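Local atomic coordinates of putative aminooxidase (Propionibacterium acnes, PDB entry 2BA9), a protein that probably isomerises polyunsaturated fatty acids, using bound FAD, to produce conjugated linoleic acid. Residues G132-V137 with C412-D417; E385-M390 with E401-G406; G389-R394 with K416-R421. All blocks are in the same frame, centred on the assembly; numbering follows the deposited sequence.

Interaction 1 (G132-V137 with C412-D417); sequences GHYNKV and CHYSKD
The CA atoms of G132 and Y414 come to 6.5 Å, where the irregular chain 132-137 passes beside a turn of the helix 412-417. Having no side chain, G132 brings its CA to the edge of the Y414 ring, near its plane, 4.1 Å from Y414 CD1. With chi1 at -170°, the Y414 ring is carried beside its own carbonyl carbon, towards the loop. The two tyrosines run past each other in opposite directions, and their closest carbons are Y134 CE2 and Y414 CE1, 4.0 Å apart. Y414 CE1 comes to the edge of the Y134 ring, near its plane. The helix, 408-423, packs on helix 16-28, which follows the first strand of what is consistent with a Rossmann-type FAD-binding fold of the flavin-containing amine oxidase family; S415 OG ties the two helices through the carbonyl of A17. The loop leads from helix 106-122 towards helix 145-151. Y134 OH is 3.9 Å from D417 OD2, and a water bridges them: it accepts from Y134 OH at 2.6 Å, lying in the plane of the ring, and donates to D417 OD2 at 2.7 Å. Ring and carboxylate planes stand 84° apart. The Y414 hydroxyl is hydrogen-bonded to E388 OE2, on helix 383-389.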
loop_
_atom_site.group_PDB
_atom_site.type_symbol
_atom_site.label_atom_id
_atom_site.label_comp_id
_atom_site.label_asym_id
_atom_site.label_seq_id
_atom_site.Cartn_x
_atom_site.Cartn_y
_atom_site.Cartn_z
ATOM N N GLY A 132 -8.691 9.472 0.748
ATOM C CA GLY A 132 -7.914 10.646 1.152
ATOM C C GLY A 132 -8.334 11.147 2.524
ATOM O O GLY A 132 -9.199 10.544 3.167
ATOM N N HIS A 133 -7.709 12.237 2.966
ATOM C CA HIS A 133 -7.912 12.775 4.315
ATOM C C HIS A 133 -8.309 14.261 4.324
ATOM O O HIS A 133 -8.408 14.877 5.395
ATOM C CB HIS A 133 -6.639 12.559 5.164
ATOM C CG HIS A 133 -6.173 11.131 5.213
ATOM N ND1 HIS A 133 -6.251 10.356 6.351
ATOM C CD2 HIS A 133 -5.614 10.344 4.266
ATOM C CE1 HIS A 133 -5.764 9.155 6.103
ATOM N NE2 HIS A 133 -5.379 9.118 4.839
ATOM N N TYR A 134 -8.566 14.816 3.135
ATOM C CA TYR A 134 -8.910 16.236 2.954
ATOM C C TYR A 134 -10.283 16.563 3.553
ATOM O O TYR A 134 -10.547 17.713 3.934
ATOM C CB TYR A 134 -8.823 16.661 1.461
ATOM C CG TYR A 134 -9.488 15.723 0.465
ATOM C CD1 TYR A 134 -10.826 15.844 0.190
ATOM C CD2 TYR A 134 -8.769 14.709 -0.185
ATOM C CE1 TYR A 134 -11.455 15.007 -0.694
ATOM C CE2 TYR A 134 -9.396 13.847 -1.088
ATOM C CZ TYR A 134 -10.746 14.010 -1.331
ATOM O OH TYR A 134 -11.436 13.206 -2.194
ATOM N N ASN A 135 -11.147 15.551 3.628
ATOM C CA ASN A 135 -12.343 15.626 4.451
ATOM C C ASN A 135 -11.954 15.191 5.865
ATOM O O ASN A 135 -11.684 14.008 6.113
ATOM C CB ASN A 135 -13.471 14.752 3.893
ATOM C CG ASN A 135 -13.754 15.016 2.407
ATOM O OD1 ASN A 135 -13.504 14.158 1.555
ATOM N ND2 ASN A 135 -14.289 16.196 2.099
ATOM N N LYS A 136 -11.890 16.157 6.779
ATOM C CA LYS A 136 -11.380 15.928 8.140
ATOM C C LYS A 136 -12.225 14.892 8.892
ATOM O O LYS A 136 -13.450 15.039 9.032
ATOM C CB LYS A 136 -11.343 17.257 8.905
ATOM C CG LYS A 136 -10.595 17.255 10.251
ATOM C CD LYS A 136 -11.000 18.513 11.093
ATOM C CE LYS A 136 -10.351 18.541 12.472
ATOM N NZ LYS A 136 -10.819 19.690 13.359
ATOM N N VAL A 137 -11.568 13.851 9.387
ATOM C CA VAL A 137 -12.266 12.751 10.051
ATOM C C VAL A 137 -12.572 13.088 11.507
ATOM O O VAL A 137 -11.942 13.958 12.105
ATOM C CB VAL A 137 -11.465 11.427 9.980
ATOM C CG1 VAL A 137 -11.150 11.057 8.514
ATOM C CG2 VAL A 137 -10.173 11.521 10.805
ATOM N N CYS A 412 -4.849 5.015 -6.773
ATOM C CA CYS A 412 -5.404 5.260 -8.102
ATOM C C CYS A 412 -6.674 6.111 -7.985
ATOM O O CYS A 412 -6.851 7.068 -8.732
ATOM C CB CYS A 412 -5.708 3.947 -8.825
ATOM S SG CYS A 412 -4.239 2.974 -9.273
ATOM N N HIS A 413 -7.541 5.747 -7.039
ATOM C CA HIS A 413 -8.764 6.517 -6.713
ATOM C C HIS A 413 -8.435 7.973 -6.320
ATOM O O HIS A 413 -9.099 8.933 -6.759
ATOM C CB HIS A 413 -9.522 5.784 -5.595
ATOM C CG HIS A 413 -10.887 6.326 -5.298
ATOM N ND1 HIS A 413 -11.652 5.858 -4.250
ATOM C CD2 HIS A 413 -11.611 7.311 -5.878
ATOM C CE1 HIS A 413 -12.795 6.514 -4.213
ATOM N NE2 HIS A 413 -12.797 7.399 -5.191
ATOM N N TYR A 414 -7.384 8.144 -5.525
ATOM C CA TYR A 414 -6.916 9.482 -5.190
ATOM C C TYR A 414 -6.414 10.237 -6.430
ATOM O O TYR A 414 -6.707 11.427 -6.588
ATOM C CB TYR A 414 -5.817 9.437 -4.123
ATOM C CG TYR A 414 -5.468 10.807 -3.580
ATOM C CD1 TYR A 414 -6.009 11.262 -2.389
ATOM C CD2 TYR A 414 -4.606 11.654 -4.272
ATOM C CE1 TYR A 414 -5.703 12.525 -1.899
ATOM C CE2 TYR A 414 -4.291 12.909 -3.788
ATOM C CZ TYR A 414 -4.843 13.336 -2.602
ATOM O OH TYR A 414 -4.536 14.572 -2.117
ATOM N N SER A 415 -5.646 9.565 -7.291
ATOM C CA SER A 415 -5.189 10.194 -8.548
ATOM C C SER A 415 -6.370 10.654 -9.447
ATOM O O SER A 415 -6.414 11.806 -9.899
ATOM C CB SER A 415 -4.232 9.266 -9.318
ATOM O OG SER A 415 -2.884 9.397 -8.852
ATOM N N LYS A 416 -7.322 9.754 -9.675
ATOM C CA LYS A 416 -8.601 10.069 -10.358
ATOM C C LYS A 416 -9.245 11.343 -9.809
ATOM O O LYS A 416 -9.593 12.263 -10.562
ATOM C CB LYS A 416 -9.574 8.886 -10.185
ATOM C CG LYS A 416 -10.970 9.031 -10.792
ATOM C CD LYS A 416 -11.848 7.862 -10.350
ATOM C CE LYS A 416 -13.155 7.765 -11.122
ATOM N NZ LYS A 416 -14.105 8.820 -10.728
ATOM N N ASP A 417 -9.423 11.383 -8.494
ATOM C CA ASP A 417 -10.106 12.501 -7.842
ATOM C C ASP A 417 -9.274 13.788 -7.901
ATOM O O ASP A 417 -9.833 14.867 -7.961
ATOM C CB ASP A 417 -10.431 12.164 -6.381
ATOM C CG ASP A 417 -11.611 11.209 -6.231
ATOM O OD1 ASP A 417 -12.410 11.045 -7.182
ATOM O OD2 ASP A 417 -11.754 10.627 -5.141
HETATM O O HOH W 1 -9.900 11.549 -3.429
#

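Interaction 2 (E385-M390 with E401-G406); sequences EKVEGM and EIMSFG. With FAD (flavin-adenine dinucleotide), chain D.
M403 reaches across to V387 and E388, joining helix 383-389 to the 3-10 turn 401-403. That turn follows 396-398, an outermost strand of the parallel sheet in the probable Rossmann-type FAD-binding fold. From CB, which packs against the Y414 ring, the M403 chain bends at chi2 (-47°) and again at chi3 (-59°), a hook that curls its end back towards the helix. SD comes 3.7 Å from V387 CG1, the methyl branch anti to the backbone N of V387. CE, the tip, touches V387 CG1 as well and comes over a face of the E388 carboxylate, 3.5 Å from E388 CD, the two side chains approaching from opposite directions. The methyl thus packs on a carboxylate whose oxygens have other partners, Y414 among them. A water also links the segments, donating to E388 OE2 at 2.5 Å and to the carbonyl O of M403 at 3.0 Å. Two residues before M403, E401 extends the other way into the FAD pocket. Its OE1 pairs with K45, itself a partner of FAD, while its OE2 accepts a hydrogen bond from the ribityl hydroxyl O3' of FAD at 2.6 Å.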
loop_
_atom_site.group_PDB
_atom_site.type_symbol
_atom_site.label_atom_id
_atom_site.label_comp_id
_atom_site.label_asym_id
_atom_site.label_seq_id
_atom_site.Cartn_x
_atom_site.Cartn_y
_atom_site.Cartn_z
ATOM N N GLU A 385 -4.579 18.778 6.891
ATOM C CA GLU A 385 -5.163 20.091 6.678
ATOM C C GLU A 385 -4.091 20.976 6.063
ATOM O O GLU A 385 -4.339 21.688 5.094
ATOM C CB GLU A 385 -5.686 20.690 7.995
ATOM C CG GLU A 385 -6.932 19.980 8.533
ATOM C CD GLU A 385 -7.577 20.716 9.687
ATOM O OE1 GLU A 385 -8.077 21.827 9.455
ATOM O OE2 GLU A 385 -7.603 20.177 10.817
ATOM N N LYS A 386 -2.882 20.898 6.614
ATOM C CA LYS A 386 -1.753 21.635 6.065
ATOM C C LYS A 386 -1.407 21.157 4.652
ATOM O O LYS A 386 -1.419 21.944 3.710
ATOM C CB LYS A 386 -0.532 21.512 6.980
ATOM C CG LYS A 386 0.692 22.258 6.475
ATOM C CD LYS A 386 0.535 23.788 6.569
ATOM C CE LYS A 386 1.894 24.493 6.634
ATOM N NZ LYS A 386 1.843 25.913 7.124
ATOM N N VAL A 387 -1.115 19.868 4.493
ATOM C CA VAL A 387 -0.572 19.393 3.214
ATOM C C VAL A 387 -1.593 19.513 2.070
ATOM O O VAL A 387 -1.226 19.898 0.954
ATOM C CB VAL A 387 0.045 17.992 3.336
ATOM C CG1 VAL A 387 0.489 17.460 1.961
ATOM C CG2 VAL A 387 1.226 18.047 4.293
ATOM N N GLU A 388 -2.871 19.249 2.353
ATOM C CA GLU A 388 -3.920 19.439 1.345
ATOM C C GLU A 388 -4.179 20.917 1.061
ATOM O O GLU A 388 -4.540 21.278 -0.063
ATOM C CB GLU A 388 -5.225 18.742 1.735
ATOM C CG GLU A 388 -5.148 17.224 1.720
ATOM C CD GLU A 388 -5.152 16.632 0.313
ATOM O OE1 GLU A 388 -4.802 17.345 -0.653
ATOM O OE2 GLU A 388 -5.514 15.451 0.175
ATOM N N GLY A 389 -4.015 21.756 2.083
ATOM C CA GLY A 389 -4.046 23.195 1.911
ATOM C C GLY A 389 -2.921 23.687 1.020
ATOM O O GLY A 389 -3.071 24.688 0.327
ATOM N N MET A 390 -1.796 22.980 1.027
ATOM C CA MET A 390 -0.669 23.314 0.146
ATOM C C MET A 390 -0.866 22.923 -1.313
ATOM O O MET A 390 -0.006 23.230 -2.138
ATOM C CB MET A 390 0.604 22.638 0.640
ATOM C CG MET A 390 1.104 23.148 1.964
ATOM S SD MET A 390 2.508 22.150 2.434
ATOM C CE MET A 390 2.533 22.329 4.187
ATOM N N GLU A 401 0.861 7.289 -1.996
ATOM C CA GLU A 401 0.439 6.597 -0.778
ATOM C C GLU A 401 0.232 7.536 0.419
ATOM O O GLU A 401 -0.773 7.416 1.106
ATOM C CB GLU A 401 1.406 5.483 -0.435
ATOM C CG GLU A 401 1.365 4.305 -1.428
ATOM C CD GLU A 401 2.444 3.266 -1.160
ATOM O OE1 GLU A 401 3.589 3.671 -0.879
ATOM O OE2 GLU A 401 2.157 2.057 -1.233
ATOM N N ILE A 402 1.146 8.484 0.633
ATOM C CA ILE A 402 1.075 9.378 1.797
ATOM C C ILE A 402 -0.256 10.135 1.905
ATOM O O ILE A 402 -0.727 10.334 3.010
ATOM C CB ILE A 402 2.269 10.384 1.847
ATOM C CG1 ILE A 402 2.364 11.097 3.211
ATOM C CG2 ILE A 402 2.149 11.416 0.705
ATOM C CD1 ILE A 402 2.258 10.216 4.435
ATOM N N MET A 403 -0.876 10.487 0.772
ATOM C CA MET A 403 -2.111 11.313 0.751
ATOM C C MET A 403 -3.422 10.524 0.863
ATOM O O MET A 403 -4.510 11.111 1.001
ATOM C CB MET A 403 -2.186 12.169 -0.526
ATOM C CG MET A 403 -1.030 13.138 -0.729
ATOM S SD MET A 403 -0.577 14.130 0.724
ATOM C CE MET A 403 -2.121 14.988 1.037
ATOM N N SER A 404 -3.306 9.203 0.790
ATOM C CA SER A 404 -4.452 8.308 0.801
ATOM C C SER A 404 -4.138 7.128 1.722
ATOM O O SER A 404 -4.300 7.220 2.937
ATOM C CB SER A 404 -4.792 7.845 -0.631
ATOM O OG SER A 404 -3.677 7.226 -1.283
ATOM N N PHE A 405 -3.674 6.030 1.142
ATOM C CA PHE A 405 -3.290 4.863 1.915
ATOM C C PHE A 405 -2.393 4.014 1.045
ATOM O O PHE A 405 -2.452 4.114 -0.184
ATOM C CB PHE A 405 -4.529 4.077 2.347
ATOM C CG PHE A 405 -4.211 2.861 3.136
ATOM C CD1 PHE A 405 -3.847 2.968 4.473
ATOM C CD2 PHE A 405 -4.240 1.605 2.542
ATOM C CE1 PHE A 405 -3.531 1.833 5.210
ATOM C CE2 PHE A 405 -3.915 0.470 3.270
ATOM C CZ PHE A 405 -3.574 0.583 4.608
ATOM N N GLY A 406 -1.562 3.193 1.681
ATOM C CA GLY A 406 -0.651 2.308 0.983
ATOM C C GLY A 406 -1.300 1.104 0.315
ATOM O O GLY A 406 -0.839 -0.013 0.516
HETATM P PA FAD D . 4.678 2.703 -5.655
HETATM O O1A FAD D . 3.903 1.459 -5.980
HETATM O O2A FAD D . 5.771 2.572 -4.614
HETATM O O5B FAD D . 5.390 3.223 -6.992
HETATM C C5B FAD D . 6.126 4.420 -6.912
HETATM C C4B FAD D . 6.915 4.630 -8.187
HETATM O O4B FAD D . 7.614 5.855 -8.095
HETATM C C3B FAD D . 7.927 3.507 -8.426
HETATM O O3B FAD D . 7.752 2.970 -9.718
HETATM C C2B FAD D . 9.263 4.184 -8.231
HETATM O O2B FAD D . 10.319 3.556 -8.958
HETATM C C1B FAD D . 8.921 5.644 -8.579
HETATM N N9A FAD D . 9.904 6.559 -7.972
HETATM C C8A FAD D . 10.279 6.631 -6.647
HETATM N N7A FAD D . 11.233 7.595 -6.514
HETATM C C5A FAD D . 11.469 8.138 -7.740
HETATM C C6A FAD D . 12.346 9.141 -8.201
HETATM N N6A FAD D . 12.881 10.026 -7.299
HETATM N N1A FAD D . 12.318 9.487 -9.547
HETATM C C2A FAD D . 11.494 8.823 -10.446
HETATM N N3A FAD D . 10.638 7.833 -9.979
HETATM C C4A FAD D . 10.638 7.482 -8.663
HETATM N N1 FAD D . -1.969 -3.105 -2.375
HETATM C C2 FAD D . -3.280 -3.533 -2.438
HETATM O O2 FAD D . -4.145 -2.793 -2.906
HETATM N N3 FAD D . -3.618 -4.779 -1.948
HETATM C C4 FAD D . -2.647 -5.608 -1.426
HETATM O O4 FAD D . -2.983 -6.729 -1.012
HETATM C C4X FAD D . -1.316 -5.182 -1.375
HETATM N N5 FAD D . -0.318 -5.976 -0.837
HETATM C C5X FAD D . 1.017 -5.632 -0.931
HETATM C C6 FAD D . 2.008 -6.516 -0.510
HETATM C C7 FAD D . 3.350 -6.170 -0.647
HETATM C C7M FAD D . 4.393 -7.154 -0.198
HETATM C C8 FAD D . 3.698 -4.936 -1.192
HETATM C C8M FAD D . 5.127 -4.516 -1.357
HETATM C C9 FAD D . 2.699 -4.058 -1.604
HETATM C C9A FAD D . 1.350 -4.388 -1.471
HETATM N N10 FAD D . 0.324 -3.507 -1.861
HETATM C C10 FAD D . -0.987 -3.926 -1.876
HETATM C "C1'" FAD D . 0.562 -2.036 -1.934
HETATM C "C2'" FAD D . 0.622 -1.539 -3.373
HETATM O "O2'" FAD D . 1.476 -2.342 -4.181
HETATM C "C3'" FAD D . 1.098 -0.095 -3.337
HETATM O "O3'" FAD D . 0.303 0.641 -2.404
HETATM C "C4'" FAD D . 1.041 0.532 -4.720
HETATM O "O4'" FAD D . 2.032 -0.020 -5.579
HETATM C "C5'" FAD D . 1.200 2.039 -4.572
HETATM O "O5'" FAD D . 1.458 2.620 -5.819
HETATM P P FAD D . 2.208 4.054 -5.904
HETATM O O1P FAD D . 2.432 4.449 -7.352
HETATM O O2P FAD D . 1.380 5.046 -5.164
HETATM O O3P FAD D . 3.646 3.854 -5.219
HETATM O O HOH W 2 -5.739 13.653 1.876
#

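Interaction 3 (G389-R394 with K416-R421); sequences GMQGRR and KDLVTR
The amide nitrogen of Q391 faces L418 and R421 of the helix. Q391 NE2 is 4.0 Å from L418 CD1 and 3.8 Å from R421 NH2, and these two approaches make up the contact. L418 offers a methyl group; R421 offers a second N-H group, so two donors lie side by side, with the amide and guanidinium planes 71° apart and the side chains crossing at about a right angle. A shared neighbour probably accounts for the meeting of donors: E388 OE1 accepts a hydrogen bond from Q391 NE2 and forms a long, weak ion pair with R421 NH2. The other end of the amide, Q391 OE1, accepts from the backbone N of Y398, so the flip of the amide is set from both ends. The bend at chi2 (-76°) turns the amide toward the helix. Q391 is the second residue of a type II beta turn, M390 to R393, closed by R393 N on M390 O at 3.1 Å; G392 takes the third position with its positive phi of 78°. This turn connects helix 383-389 to strand 396-398 of the probable Rossmann-type FAD-binding fold, and the contact joins it to the C-terminal helix 408-423. On the helix side, the R421 guanidinium makes a cation-pi contact with Y134. The far end of the turn is held by salt bridges from R393 to D266 and D268.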
loop_
_atom_site.group_PDB
_atom_site.type_symbol
_atom_site.label_atom_id
_atom_site.label_comp_id
_atom_site.label_asym_id
_atom_site.label_seq_id
_atom_site.Cartn_x
_atom_site.Cartn_y
_atom_site.Cartn_z
ATOM N N GLY A 389 -4.015 21.756 2.083
ATOM C CA GLY A 389 -4.046 23.195 1.911
ATOM C C GLY A 389 -2.921 23.687 1.020
ATOM O O GLY A 389 -3.071 24.688 0.327
ATOM N N MET A 390 -1.796 22.980 1.027
ATOM C CA MET A 390 -0.669 23.314 0.146
ATOM C C MET A 390 -0.866 22.923 -1.313
ATOM O O MET A 390 -0.006 23.230 -2.138
ATOM C CB MET A 390 0.604 22.638 0.640
ATOM C CG MET A 390 1.104 23.148 1.964
ATOM S SD MET A 390 2.508 22.150 2.434
ATOM C CE MET A 390 2.533 22.329 4.187
ATOM N N GLN A 391 -1.954 22.228 -1.643
ATOM C CA GLN A 391 -2.129 21.720 -3.008
ATOM C C GLN A 391 -2.055 22.856 -4.017
ATOM O O GLN A 391 -2.538 23.961 -3.762
ATOM C CB GLN A 391 -3.441 20.940 -3.166
ATOM C CG GLN A 391 -3.476 19.591 -2.425
ATOM C CD GLN A 391 -2.678 18.483 -3.107
ATOM O OE1 GLN A 391 -1.725 18.744 -3.853
ATOM N NE2 GLN A 391 -3.062 17.234 -2.845
ATOM N N GLY A 392 -1.392 22.597 -5.139
ATOM C CA GLY A 392 -1.284 23.587 -6.207
ATOM C C GLY A 392 -0.260 24.685 -5.977
ATOM O O GLY A 392 0.001 25.484 -6.886
ATOM N N ARG A 393 0.333 24.724 -4.781
ATOM C CA ARG A 393 1.364 25.720 -4.459
ATOM C C ARG A 393 2.568 25.585 -5.371
ATOM O O ARG A 393 3.216 24.530 -5.414
ATOM C CB ARG A 393 1.835 25.606 -3.009
ATOM C CG ARG A 393 2.867 26.679 -2.633
ATOM C CD ARG A 393 3.480 26.479 -1.262
ATOM N NE ARG A 393 2.496 26.576 -0.186
ATOM C CZ ARG A 393 2.787 26.585 1.111
ATOM N NH1 ARG A 393 4.046 26.525 1.528
ATOM N NH2 ARG A 393 1.808 26.655 2.001
ATOM N N ARG A 394 2.877 26.681 -6.064
ATOM C CA ARG A 394 3.914 26.712 -7.091
ATOM C C ARG A 394 3.738 25.561 -8.061
ATOM O O ARG A 394 4.696 24.859 -8.401
ATOM C CB ARG A 394 5.308 26.718 -6.464
ATOM C CG ARG A 394 5.662 28.064 -5.839
ATOM C CD ARG A 394 6.685 27.903 -4.746
ATOM N NE ARG A 394 8.037 27.771 -5.274
ATOM C CZ ARG A 394 9.008 27.052 -4.714
ATOM N NH1 ARG A 394 8.805 26.353 -3.608
ATOM N NH2 ARG A 394 10.203 27.026 -5.274
ATOM N N LYS A 416 -7.322 9.754 -9.675
ATOM C CA LYS A 416 -8.601 10.069 -10.358
ATOM C C LYS A 416 -9.245 11.343 -9.809
ATOM O O LYS A 416 -9.593 12.263 -10.562
ATOM C CB LYS A 416 -9.574 8.886 -10.185
ATOM C CG LYS A 416 -10.970 9.031 -10.792
ATOM C CD LYS A 416 -11.848 7.862 -10.350
ATOM C CE LYS A 416 -13.155 7.765 -11.122
ATOM N NZ LYS A 416 -14.105 8.820 -10.728
ATOM N N ASP A 417 -9.423 11.383 -8.494
ATOM C CA ASP A 417 -10.106 12.501 -7.842
ATOM C C ASP A 417 -9.274 13.788 -7.901
ATOM O O ASP A 417 -9.833 14.867 -7.961
ATOM C CB ASP A 417 -10.431 12.164 -6.381
ATOM C CG ASP A 417 -11.611 11.209 -6.231
ATOM O OD1 ASP A 417 -12.410 11.045 -7.182
ATOM O OD2 ASP A 417 -11.754 10.627 -5.141
ATOM N N LEU A 418 -7.943 13.669 -7.896
ATOM C CA LEU A 418 -7.064 14.841 -8.007
ATOM C C LEU A 418 -7.370 15.651 -9.266
ATOM O O LEU A 418 -7.345 16.878 -9.243
ATOM C CB LEU A 418 -5.588 14.437 -8.007
ATOM C CG LEU A 418 -4.572 15.576 -7.820
ATOM C CD1 LEU A 418 -4.429 15.962 -6.338
ATOM C CD2 LEU A 418 -3.217 15.175 -8.416
ATOM N N VAL A 419 -7.639 14.943 -10.357
ATOM C CA VAL A 419 -7.946 15.567 -11.637
ATOM C C VAL A 419 -9.284 16.283 -11.523
ATOM O O VAL A 419 -9.432 17.418 -11.973
ATOM C CB VAL A 419 -8.028 14.529 -12.776
ATOM C CG1 VAL A 419 -8.395 15.215 -14.092
ATOM C CG2 VAL A 419 -6.715 13.740 -12.906
ATOM N N THR A 420 -10.249 15.612 -10.898
ATOM C CA THR A 420 -11.548 16.211 -10.600
ATOM C C THR A 420 -11.420 17.417 -9.680
ATOM O O THR A 420 -12.026 18.447 -9.927
ATOM C CB THR A 420 -12.512 15.211 -9.930
ATOM O OG1 THR A 420 -12.550 13.991 -10.684
ATOM C CG2 THR A 420 -13.913 15.807 -9.846
ATOM N N ARG A 421 -10.623 17.289 -8.625
ATOM C CA ARG A 421 -10.552 18.333 -7.598
ATOM C C ARG A 421 -9.851 19.615 -8.051
ATOM O O ARG A 421 -10.267 20.716 -7.646
ATOM C CB ARG A 421 -9.880 17.804 -6.332
ATOM C CG ARG A 421 -10.684 16.728 -5.604
ATOM C CD ARG A 421 -10.204 16.568 -4.194
ATOM N NE ARG A 421 -8.817 16.128 -4.145
ATOM C CZ ARG A 421 -7.902 16.520 -3.252
ATOM N NH1 ARG A 421 -8.174 17.424 -2.307
ATOM N NH2 ARG A 421 -6.678 16.006 -3.320
#

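The three contacts cluster on one side of the chain's centre, interactions 1 and 2 with centres about 8 Å apart and interaction 3 about 10 Å from each. E388 ties them together: its OE2 lies 2.6 Å from Y414 OH of interaction 1, and its OE1 is 3.5 Å from R421 NH2 of interaction 3. A second tie joins interactions 1 and 2, a probable hydrogen bond of 2.9 Å from H133 NE2 to S404 O. Interactions 1 and 3 share helix 408-423. Interaction 2 reaches FAD directly through E401; the side chains of Y414 and L418 stay about 8 and 12 Å from the cofactor.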